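Long-range contacts in transcriptional regulator ComR (Streptococcus vestibularis F0396, PDB 6HU8), which probably binds DNA as a transcriptional regulator of competence, an RNPP-family protein pairing a helix-turn-helix domain with a peptide-binding TPR domain: residues A[74-82]-A[110-119]; A[264-275]-A[290-299]. One frame throughout, in Å; residues are numbered along the deposited sequence.

Interaction 1 (A[74-82]-A[110-119])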
loop_
_atom_site.group_PDB
_atom_site.type_symbol
_atom_site.label_atom_id
_atom_site.label_comp_id
_atom_site.label_asym_id
_atom_site.label_seq_id
_atom_site.Cartn_x
_atom_site.Cartn_y
_atom_site.Cartn_z
ATOM N N ILE A 74 -11.701 -10.471 13.749
ATOM C CA ILE A 74 -12.265 -10.159 12.454
ATOM C C ILE A 74 -12.651 -11.468 11.770
ATOM O O ILE A 74 -11.876 -12.420 11.767
ATOM C CB ILE A 74 -11.246 -9.357 11.611
ATOM C CG1 ILE A 74 -10.716 -8.162 12.420
ATOM C CG2 ILE A 74 -11.844 -8.908 10.284
ATOM C CD1 ILE A 74 -9.550 -7.443 11.746
ATOM N N PRO A 75 -13.875 -11.538 11.235
ATOM C CA PRO A 75 -14.349 -12.777 10.596
ATOM C C PRO A 75 -13.506 -13.196 9.381
ATOM O O PRO A 75 -12.984 -12.337 8.672
ATOM C CB PRO A 75 -15.780 -12.426 10.165
ATOM C CG PRO A 75 -16.194 -11.298 11.072
ATOM C CD PRO A 75 -14.932 -10.512 11.333
ATOM N N ASP A 76 -13.389 -14.502 9.149
ATOM C CA ASP A 76 -12.683 -15.021 7.980
ATOM C C ASP A 76 -13.229 -14.422 6.683
ATOM O O ASP A 76 -12.485 -14.201 5.745
ATOM C CB ASP A 76 -12.778 -16.554 7.917
ATOM C CG ASP A 76 -11.911 -17.242 8.959
ATOM O OD1 ASP A 76 -11.048 -16.564 9.559
ATOM O OD2 ASP A 76 -12.079 -18.464 9.164
ATOM N N THR A 77 -14.530 -14.163 6.653
ATOM C CA THR A 77 -15.203 -13.617 5.479
ATOM C C THR A 77 -14.642 -12.249 5.047
ATOM O O THR A 77 -14.556 -11.945 3.852
ATOM C CB THR A 77 -16.707 -13.473 5.750
ATOM O OG1 THR A 77 -16.887 -12.799 7.001
ATOM C CG2 THR A 77 -17.383 -14.843 5.825
ATOM N N TYR A 78 -14.274 -11.426 6.026
ATOM C CA TYR A 78 -13.662 -10.137 5.713
ATOM C C TYR A 78 -12.367 -10.346 4.945
ATOM O O TYR A 78 -12.146 -9.757 3.879
ATOM C CB TYR A 78 -13.380 -9.323 6.975
ATOM C CG TYR A 78 -12.448 -8.167 6.677
ATOM C CD1 TYR A 78 -12.923 -7.020 6.056
ATOM C CD2 TYR A 78 -11.091 -8.244 6.966
ATOM C CE1 TYR A 78 -12.077 -5.958 5.761
ATOM C CE2 TYR A 78 -10.228 -7.190 6.667
ATOM C CZ TYR A 78 -10.730 -6.050 6.067
ATOM O OH TYR A 78 -9.895 -4.994 5.767
ATOM N N TYR A 79 -11.502 -11.186 5.499
ATOM C CA TYR A 79 -10.214 -11.436 4.881
ATOM C C TYR A 79 -10.371 -12.008 3.482
ATOM O O TYR A 79 -9.587 -11.695 2.611
ATOM C CB TYR A 79 -9.370 -12.366 5.749
ATOM C CG TYR A 79 -8.928 -11.705 7.022
ATOM C CD1 TYR A 79 -8.027 -10.649 6.992
ATOM C CD2 TYR A 79 -9.428 -12.115 8.256
ATOM C CE1 TYR A 79 -7.622 -10.029 8.147
ATOM C CE2 TYR A 79 -9.028 -11.500 9.421
ATOM C CZ TYR A 79 -8.125 -10.455 9.360
ATOM O OH TYR A 79 -7.719 -9.834 10.515
ATOM N N GLU A 80 -11.393 -12.829 3.260
ATOM C CA GLU A 80 -11.608 -13.398 1.931
ATOM C C GLU A 80 -11.963 -12.311 0.932
ATOM O O GLU A 80 -11.461 -12.304 -0.193
ATOM C CB GLU A 80 -12.718 -14.458 1.960
ATOM C CG GLU A 80 -12.378 -15.694 2.772
ATOM C CD GLU A 80 -13.603 -16.560 3.063
ATOM O OE1 GLU A 80 -14.580 -16.494 2.280
ATOM O OE2 GLU A 80 -13.594 -17.287 4.080
ATOM N N MET A 81 -12.829 -11.390 1.346
ATOM C CA MET A 81 -13.245 -10.302 0.464
ATOM C C MET A 81 -12.131 -9.280 0.257
ATOM O O MET A 81 -11.979 -8.738 -0.842
ATOM C CB MET A 81 -14.488 -9.614 1.012
ATOM C CG MET A 81 -15.702 -10.520 1.052
ATOM S SD MET A 81 -17.136 -9.714 1.775
ATOM C CE MET A 81 -17.462 -8.436 0.568
ATOM N N LYS A 82 -11.350 -9.020 1.304
ATOM C CA LYS A 82 -10.168 -8.171 1.168
ATOM C C LYS A 82 -9.182 -8.804 0.200
ATOM O O LYS A 82 -8.634 -8.129 -0.682
ATOM C CB LYS A 82 -9.495 -7.923 2.522
ATOM C CG LYS A 82 -8.254 -7.013 2.462
ATOM C CD LYS A 82 -7.567 -6.905 3.851
ATOM C CE LYS A 82 -6.294 -6.039 3.821
ATOM N NZ LYS A 82 -5.556 -6.049 5.138
ATOM N N GLN A 110 -20.137 -3.946 5.018
ATOM C CA GLN A 110 -20.344 -5.205 5.720
ATOM C C GLN A 110 -19.545 -5.340 7.010
ATOM O O GLN A 110 -19.898 -6.148 7.865
ATOM C CB GLN A 110 -19.991 -6.376 4.807
ATOM C CG GLN A 110 -20.916 -6.525 3.602
ATOM C CD GLN A 110 -20.756 -7.868 2.908
ATOM O OE1 GLN A 110 -20.808 -8.923 3.545
ATOM N NE2 GLN A 110 -20.557 -7.833 1.599
ATOM N N PHE A 111 -18.465 -4.572 7.155
ATOM C CA PHE A 111 -17.526 -4.825 8.249
ATOM C C PHE A 111 -16.974 -3.609 8.975
ATOM O O PHE A 111 -16.243 -3.772 9.946
ATOM C CB PHE A 111 -16.340 -5.642 7.729
ATOM C CG PHE A 111 -16.727 -7.000 7.236
ATOM C CD1 PHE A 111 -17.073 -7.999 8.130
ATOM C CD2 PHE A 111 -16.777 -7.271 5.883
ATOM C CE1 PHE A 111 -17.448 -9.254 7.677
ATOM C CE2 PHE A 111 -17.151 -8.529 5.421
ATOM C CZ PHE A 111 -17.486 -9.517 6.319
ATOM N N PHE A 112 -17.330 -2.406 8.537
ATOM C CA PHE A 112 -16.688 -1.196 9.056
ATOM C C PHE A 112 -16.703 -1.104 10.587
ATOM O O PHE A 112 -15.839 -0.451 11.188
ATOM C CB PHE A 112 -17.360 0.055 8.478
ATOM C CG PHE A 112 -18.646 0.414 9.167
ATOM C CD1 PHE A 112 -19.842 -0.171 8.774
ATOM C CD2 PHE A 112 -18.656 1.324 10.210
ATOM C CE1 PHE A 112 -21.020 0.143 9.415
ATOM C CE2 PHE A 112 -19.832 1.651 10.859
ATOM C CZ PHE A 112 -21.018 1.062 10.461
ATOM N N ASP A 113 -17.688 -1.744 11.220
ATOM C CA ASP A 113 -17.872 -1.565 12.659
ATOM C C ASP A 113 -17.057 -2.557 13.493
ATOM O O ASP A 113 -17.025 -2.455 14.718
ATOM C CB ASP A 113 -19.364 -1.664 13.053
ATOM C CG ASP A 113 -19.657 -0.966 14.397
ATOM O OD1 ASP A 113 -18.994 0.053 14.690
ATOM O OD2 ASP A 113 -20.527 -1.435 15.172
ATOM N N ILE A 114 -16.377 -3.501 12.851
ATOM C CA ILE A 114 -15.530 -4.399 13.628
ATOM C C ILE A 114 -14.080 -4.344 13.161
ATOM O O ILE A 114 -13.285 -5.217 13.523
ATOM C CB ILE A 114 -16.049 -5.875 13.576
ATOM C CG1 ILE A 114 -16.327 -6.321 12.139
ATOM C CG2 ILE A 114 -17.331 -6.014 14.397
ATOM C CD1 ILE A 114 -15.107 -6.752 11.344
ATOM N N LEU A 115 -13.741 -3.334 12.356
ATOM C CA LEU A 115 -12.395 -3.216 11.788
ATOM C C LEU A 115 -11.540 -2.212 12.566
ATOM O O LEU A 115 -12.030 -1.155 12.980
ATOM C CB LEU A 115 -12.444 -2.803 10.299
ATOM C CG LEU A 115 -12.994 -3.840 9.309
ATOM C CD1 LEU A 115 -13.151 -3.278 7.885
ATOM C CD2 LEU A 115 -12.138 -5.103 9.283
ATOM N N PRO A 116 -10.262 -2.556 12.792
ATOM C CA PRO A 116 -9.345 -1.592 13.405
ATOM C C PRO A 116 -8.937 -0.510 12.408
ATOM O O PRO A 116 -9.208 -0.601 11.210
ATOM C CB PRO A 116 -8.137 -2.447 13.794
ATOM C CG PRO A 116 -8.122 -3.533 12.775
ATOM C CD PRO A 116 -9.590 -3.834 12.484
ATOM N N GLU A 117 -8.256 0.502 12.923
ATOM C CA GLU A 117 -7.871 1.670 12.151
ATOM C C GLU A 117 -7.074 1.328 10.894
ATOM O O GLU A 117 -7.294 1.919 9.837
ATOM C CB GLU A 117 -7.063 2.596 13.044
ATOM C CG GLU A 117 -7.006 4.021 12.621
ATOM C CD GLU A 117 -6.368 4.866 13.718
ATOM O OE1 GLU A 117 -7.093 5.331 14.634
ATOM O OE2 GLU A 117 -5.131 5.036 13.665
ATOM N N GLU A 118 -6.143 0.390 11.014
ATOM C CA GLU A 118 -5.263 0.069 9.892
ATOM C C GLU A 118 -5.994 -0.593 8.730
ATOM O O GLU A 118 -5.638 -0.392 7.574
ATOM C CB GLU A 118 -4.130 -0.849 10.337
ATOM C CG GLU A 118 -3.363 -0.345 11.520
ATOM C CD GLU A 118 -3.891 -0.891 12.845
ATOM O OE1 GLU A 118 -5.056 -0.582 13.215
ATOM O OE2 GLU A 118 -3.113 -1.622 13.506
ATOM N N GLU A 119 -6.983 -1.427 9.040
ATOM C CA GLU A 119 -7.776 -2.046 7.996
ATOM C C GLU A 119 -8.636 -0.998 7.307
ATOM O O GLU A 119 -8.747 -0.979 6.070
ATOM C CB GLU A 119 -8.649 -3.171 8.562
ATOM C CG GLU A 119 -7.850 -4.397 9.031
ATOM C CD GLU A 119 -7.069 -5.076 7.901
ATOM O OE1 GLU A 119 -7.587 -5.160 6.757
ATOM O OE2 GLU A 119 -5.931 -5.538 8.153
#
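Tyr-78 lies across one face of Phe-111, its CB over the centre of the phenylalanine ring, 3.9 Å from the centroid. The tyrosine ring itself turns an edge to that face in an offset edge-to-face pair, the planes 75° apart. With CG anti to the backbone N (chi1 166°), the tyrosine runs on past Phe-111 toward Glu-119 of helix 117-131. From the connection before that helix, Leu-115 sets CD2 over the middle of the Tyr-78 ring, a CH-pi contact 3.6 Å from the centroid, while Lys-82 CB lies over the other face, nearer the rim. The ring is thus flanked on both faces. At its phenolic end Tyr-78 OH donates to Glu-119 OE1 (2.5 Å), which sits in the ring plane and uses its anti lone pair. The syn lone pair of the same oxygen takes Lys-82 NZ at 2.7 Å, the salt bridge of the contact, reached by a fully extended lysine chain. Lys-82 NZ adds a weak bond to Glu-119 OE2, and Asn-161 bonds to both Lys-82 NZ and Glu-119 OE2. Two strong donors on one oxygen would be expected to keep the carboxylate ionised. Around Phe-111, Met-81 SD touches the ring edge in a Met-aromatic contact, 3.8 Å from Phe-111 CE2, and Thr-77 OG1 comes obliquely to Phe-111 CZ at 3.4 Å. At the start of the segment Ile-74 CD1 meets Pro-116 CD tip to tip (3.7 Å), and Pro-75 and Ile-74 both touch Ile-114 CD1. Helix 76-87 therefore packs on the turn between helices 94-111 and 117-131, with Tyr-78 and Met-81 also resting on Val-107 of the former and Leu-115 on Leu-120 and Leu-123 of the latter.

Interaction 2 (A[264-275]-A[290-299])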
loop_
_atom_site.group_PDB
_atom_site.type_symbol
_atom_site.label_atom_id
_atom_site.label_comp_id
_atom_site.label_asym_id
_atom_site.label_seq_id
_atom_site.Cartn_x
_atom_site.Cartn_y
_atom_site.Cartn_z
ATOM N N LYS A 264 17.897 4.645 -28.606
ATOM C CA LYS A 264 16.637 4.395 -29.313
ATOM C C LYS A 264 16.477 2.951 -29.734
ATOM O O LYS A 264 15.346 2.444 -29.776
ATOM C CB LYS A 264 16.518 5.293 -30.538
ATOM C CG LYS A 264 16.227 6.735 -30.208
ATOM C CD LYS A 264 16.577 7.628 -31.389
ATOM C CE LYS A 264 16.047 9.039 -31.206
ATOM N NZ LYS A 264 16.140 9.473 -29.786
ATOM N N LYS A 265 17.588 2.292 -30.067
ATOM C CA LYS A 265 17.542 0.873 -30.440
ATOM C C LYS A 265 17.107 0.004 -29.264
ATOM O O LYS A 265 16.310 -0.920 -29.424
ATOM C CB LYS A 265 18.898 0.380 -30.946
ATOM C CG LYS A 265 18.975 -1.148 -31.149
ATOM C CD LYS A 265 20.231 -1.533 -31.943
ATOM C CE LYS A 265 20.163 -2.941 -32.533
ATOM N NZ LYS A 265 20.265 -4.020 -31.490
ATOM N N LYS A 266 17.671 0.278 -28.092
ATOM C CA LYS A 266 17.336 -0.486 -26.895
ATOM C C LYS A 266 15.912 -0.146 -26.452
ATOM O O LYS A 266 15.172 -1.014 -25.993
ATOM C CB LYS A 266 18.343 -0.210 -25.773
ATOM C CG LYS A 266 18.339 -1.227 -24.648
ATOM C CD LYS A 266 18.610 -2.633 -25.152
ATOM C CE LYS A 266 18.757 -3.603 -23.992
ATOM N NZ LYS A 266 19.801 -3.104 -23.043
ATOM N N ALA A 267 15.519 1.117 -26.596
ATOM C CA ALA A 267 14.156 1.492 -26.232
ATOM C C ALA A 267 13.153 0.789 -27.170
ATOM O O ALA A 267 12.118 0.295 -26.715
ATOM C CB ALA A 267 13.985 3.005 -26.258
ATOM N N THR A 268 13.478 0.720 -28.464
ATOM C CA THR A 268 12.649 -0.001 -29.440
ATOM C C THR A 268 12.544 -1.487 -29.131
ATOM O O THR A 268 11.456 -2.069 -29.247
ATOM C CB THR A 268 13.187 0.146 -30.869
ATOM O OG1 THR A 268 13.295 1.525 -31.180
ATOM C CG2 THR A 268 12.233 -0.510 -31.887
ATOM N N GLU A 269 13.661 -2.105 -28.747
ATOM C CA GLU A 269 13.649 -3.514 -28.342
ATOM C C GLU A 269 12.730 -3.744 -27.141
ATOM O O GLU A 269 11.953 -4.707 -27.114
ATOM C CB GLU A 269 15.074 -3.985 -28.016
ATOM C CG GLU A 269 16.004 -3.972 -29.247
ATOM C CD GLU A 269 17.450 -4.303 -28.920
ATOM O OE1 GLU A 269 17.791 -4.382 -27.719
ATOM O OE2 GLU A 269 18.247 -4.471 -29.873
ATOM N N ASN A 270 12.803 -2.853 -26.152
ATOM C CA ASN A 270 11.993 -2.994 -24.946
ATOM C C ASN A 270 10.501 -2.761 -25.213
ATOM O O ASN A 270 9.658 -3.495 -24.676
ATOM C CB ASN A 270 12.510 -2.055 -23.851
ATOM C CG ASN A 270 13.862 -2.505 -23.303
ATOM O OD1 ASN A 270 14.134 -3.708 -23.216
ATOM N ND2 ASN A 270 14.706 -1.556 -22.930
ATOM N N TYR A 271 10.167 -1.792 -26.066
ATOM C CA TYR A 271 8.771 -1.646 -26.496
ATOM C C TYR A 271 8.307 -2.886 -27.256
ATOM O O TYR A 271 7.159 -3.319 -27.099
ATOM C CB TYR A 271 8.573 -0.410 -27.375
ATOM C CG TYR A 271 8.146 0.824 -26.608
ATOM C CD1 TYR A 271 6.919 0.873 -25.946
ATOM C CD2 TYR A 271 8.963 1.945 -26.563
ATOM C CE1 TYR A 271 6.527 2.003 -25.226
ATOM C CE2 TYR A 271 8.579 3.082 -25.854
ATOM C CZ TYR A 271 7.363 3.104 -25.194
ATOM O OH TYR A 271 6.985 4.234 -24.501
ATOM N N ASP A 272 9.183 -3.464 -28.076
ATOM C CA ASP A 272 8.794 -4.645 -28.849
ATOM C C ASP A 272 8.541 -5.848 -27.951
ATOM O O ASP A 272 7.630 -6.647 -28.220
ATOM C CB ASP A 272 9.853 -5.005 -29.905
ATOM C CG ASP A 272 9.760 -4.147 -31.151
ATOM O OD1 ASP A 272 8.775 -3.386 -31.302
ATOM O OD2 ASP A 272 10.669 -4.256 -32.006
ATOM N N LYS A 273 9.346 -5.996 -26.901
ATOM C CA LYS A 273 9.066 -6.993 -25.870
ATOM C C LYS A 273 7.698 -6.774 -25.230
ATOM O O LYS A 273 6.943 -7.729 -25.024
ATOM C CB LYS A 273 10.138 -6.967 -24.782
ATOM C CG LYS A 273 11.435 -7.655 -25.159
ATOM C CD LYS A 273 12.442 -7.575 -24.008
ATOM C CE LYS A 273 13.792 -8.163 -24.421
ATOM N NZ LYS A 273 14.876 -7.846 -23.455
ATOM N N ALA A 274 7.393 -5.521 -24.876
ATOM C CA ALA A 274 6.074 -5.172 -24.351
ATOM C C ALA A 274 4.934 -5.537 -25.308
ATOM O O ALA A 274 3.893 -6.053 -24.885
ATOM C CB ALA A 274 6.019 -3.652 -24.019
ATOM N N ILE A 275 5.126 -5.263 -26.594
ATOM C CA ILE A 275 4.106 -5.547 -27.594
ATOM C C ILE A 275 3.926 -7.066 -27.735
ATOM O O ILE A 275 2.795 -7.577 -27.732
ATOM C CB ILE A 275 4.466 -4.941 -28.976
ATOM C CG1 ILE A 275 4.288 -3.422 -28.953
ATOM C CG2 ILE A 275 3.574 -5.512 -30.056
ATOM C CD1 ILE A 275 4.892 -2.735 -30.147
ATOM N N THR A 290 -0.081 -0.312 -25.975
ATOM C CA THR A 290 1.378 -0.383 -25.974
ATOM C C THR A 290 1.967 0.067 -27.307
ATOM O O THR A 290 2.967 0.796 -27.343
ATOM C CB THR A 290 1.862 -1.799 -25.663
ATOM O OG1 THR A 290 1.490 -2.131 -24.324
ATOM C CG2 THR A 290 3.385 -1.894 -25.791
ATOM N N ARG A 291 1.335 -0.368 -28.398
ATOM C CA ARG A 291 1.748 0.004 -29.744
ATOM C C ARG A 291 1.611 1.511 -29.925
ATOM O O ARG A 291 2.471 2.143 -30.514
ATOM C CB ARG A 291 0.912 -0.759 -30.786
ATOM C CG ARG A 291 1.562 -0.918 -32.128
ATOM C CD ARG A 291 0.642 -1.649 -33.129
ATOM N NE ARG A 291 0.488 -3.071 -32.823
ATOM C CZ ARG A 291 1.416 -3.974 -33.098
ATOM N NH1 ARG A 291 2.557 -3.581 -33.670
ATOM N NH2 ARG A 291 1.217 -5.253 -32.798
ATOM N N ALA A 292 0.543 2.089 -29.383
ATOM C CA ALA A 292 0.341 3.531 -29.484
ATOM C C ALA A 292 1.389 4.297 -28.676
ATOM O O ALA A 292 1.790 5.393 -29.058
ATOM C CB ALA A 292 -1.041 3.900 -29.018
ATOM N N GLU A 293 1.816 3.730 -27.551
ATOM C CA GLU A 293 2.767 4.423 -26.677
ATOM C C GLU A 293 4.158 4.429 -27.315
ATOM O O GLU A 293 4.879 5.431 -27.255
ATOM C CB GLU A 293 2.804 3.768 -25.298
ATOM C CG GLU A 293 3.680 4.489 -24.291
ATOM C CD GLU A 293 3.021 5.747 -23.729
ATOM O OE1 GLU A 293 1.836 5.981 -24.052
ATOM O OE2 GLU A 293 3.676 6.496 -22.964
ATOM N N LYS A 294 4.519 3.303 -27.934
ATOM C CA LYS A 294 5.751 3.174 -28.706
ATOM C C LYS A 294 5.811 4.237 -29.797
ATOM O O LYS A 294 6.853 4.862 -30.032
ATOM C CB LYS A 294 5.855 1.769 -29.334
ATOM C CG LYS A 294 7.065 1.578 -30.254
ATOM C CD LYS A 294 7.005 0.249 -31.023
ATOM C CE LYS A 294 8.307 0.001 -31.763
ATOM N NZ LYS A 294 8.246 -1.176 -32.698
ATOM N N ALA A 295 4.677 4.448 -30.457
ATOM C CA ALA A 295 4.623 5.382 -31.577
ATOM C C ALA A 295 4.682 6.816 -31.094
ATOM O O ALA A 295 5.294 7.667 -31.735
ATOM C CB ALA A 295 3.371 5.151 -32.404
ATOM N N ALA A 296 4.049 7.090 -29.957
ATOM C CA ALA A 296 4.065 8.439 -29.404
ATOM C C ALA A 296 5.454 8.789 -28.857
ATOM O O ALA A 296 5.784 9.962 -28.689
ATOM C CB ALA A 296 3.012 8.583 -28.317
ATOM N N ASP A 297 6.265 7.775 -28.572
ATOM C CA ASP A 297 7.632 8.015 -28.128
ATOM C C ASP A 297 8.590 8.083 -29.295
ATOM O O ASP A 297 9.812 8.156 -29.101
ATOM C CB ASP A 297 8.080 6.950 -27.122
ATOM C CG ASP A 297 7.935 7.428 -25.686
ATOM O OD1 ASP A 297 7.879 8.663 -25.501
ATOM O OD2 ASP A 297 7.885 6.598 -24.742
ATOM N N GLY A 298 8.033 8.056 -30.506
ATOM C CA GLY A 298 8.794 8.357 -31.709
ATOM C C GLY A 298 9.554 7.194 -32.303
ATOM O O GLY A 298 10.389 7.380 -33.178
ATOM N N LEU A 299 9.265 5.987 -31.830
ATOM C CA LEU A 299 9.937 4.795 -32.330
ATOM C C LEU A 299 9.009 4.140 -33.362
ATOM O O LEU A 299 7.843 4.510 -33.455
ATOM C CB LEU A 299 10.279 3.854 -31.175
ATOM C CG LEU A 299 11.075 4.587 -30.083
ATOM C CD1 LEU A 299 11.198 3.754 -28.820
ATOM C CD2 LEU A 299 12.454 5.003 -30.614
#
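An antiparallel helical hairpin near the C-terminal end of the TPR region is closed here, helices 264-279 and 285-296 packing with local axes 9.6 Å apart and at 166°. Lys-294 is the knob, its side chain set in a hole formed by Thr-268, Tyr-271, Asp-272 and Ile-275. Its CA stands over the centre of the Tyr-271 ring, a CH-pi contact 3.6 Å from the centroid, and the aliphatic chain, CG anti to the backbone N (chi1 175°) and extended beyond, runs antiparallel to the tyrosine side chain. This carries Lys-294 NZ to Asp-272 OD1 in a salt bridge of 2.7 Å, met on the syn side of the carboxylate. Tyr-271 in turn reaches the end of the partner helix, where Tyr-271 OH donates to Asp-297 OD2 (2.5 Å) from the anti side, with OD2 near the ring plane. Lys-255 of helix 246-261 bonds to both oxygens and also pairs with Glu-293, joining a third helix to this polar cluster. Toward the loop between the helices, Thr-290 CG2 fits against Ala-274 CB and Ile-275 CG1, while Ile-275 CG2 lies over one face of the Arg-291 guanidinium, 3.6 Å from Arg-291 NH2, which also pairs with Glu-287. At the other end Leu-299 folds back, its CD1 3.7 Å from Tyr-271 CD2 and its CD2 against Thr-268 OG1, a hydroxyl that donates to Lys-264 O. That return follows a Schellman motif, with Gly-298 as the C-prime residue of positive phi, Leu-299 N bonded to Lys-294 O and Gly-298 N to Ala-295 O, a classic way to end an alpha-helix.

Overall arrangement
Going from the N terminus, the first contact met is interaction 1: helix 76-87 leads away, and helix 94-111 brings the chain back to its start, closing a loop of 27 residues between 74-82 and 110-119. The chain then winds through successive helices before interaction 2 closes a shorter loop of 14 residues between 264-275 and 290-299. The two contacts follow in series, neither nesting nor crossing. The centres of interaction 1 and interaction 2 are about 43 Å apart, on opposite sides of the chain's centre. The nearest atoms of interaction 1 and interaction 2 stay about 26 Å apart. Interaction 1 joins helices 76-87, 94-111 and 117-131, and interaction 2 pairs helices 264-279 and 285-296.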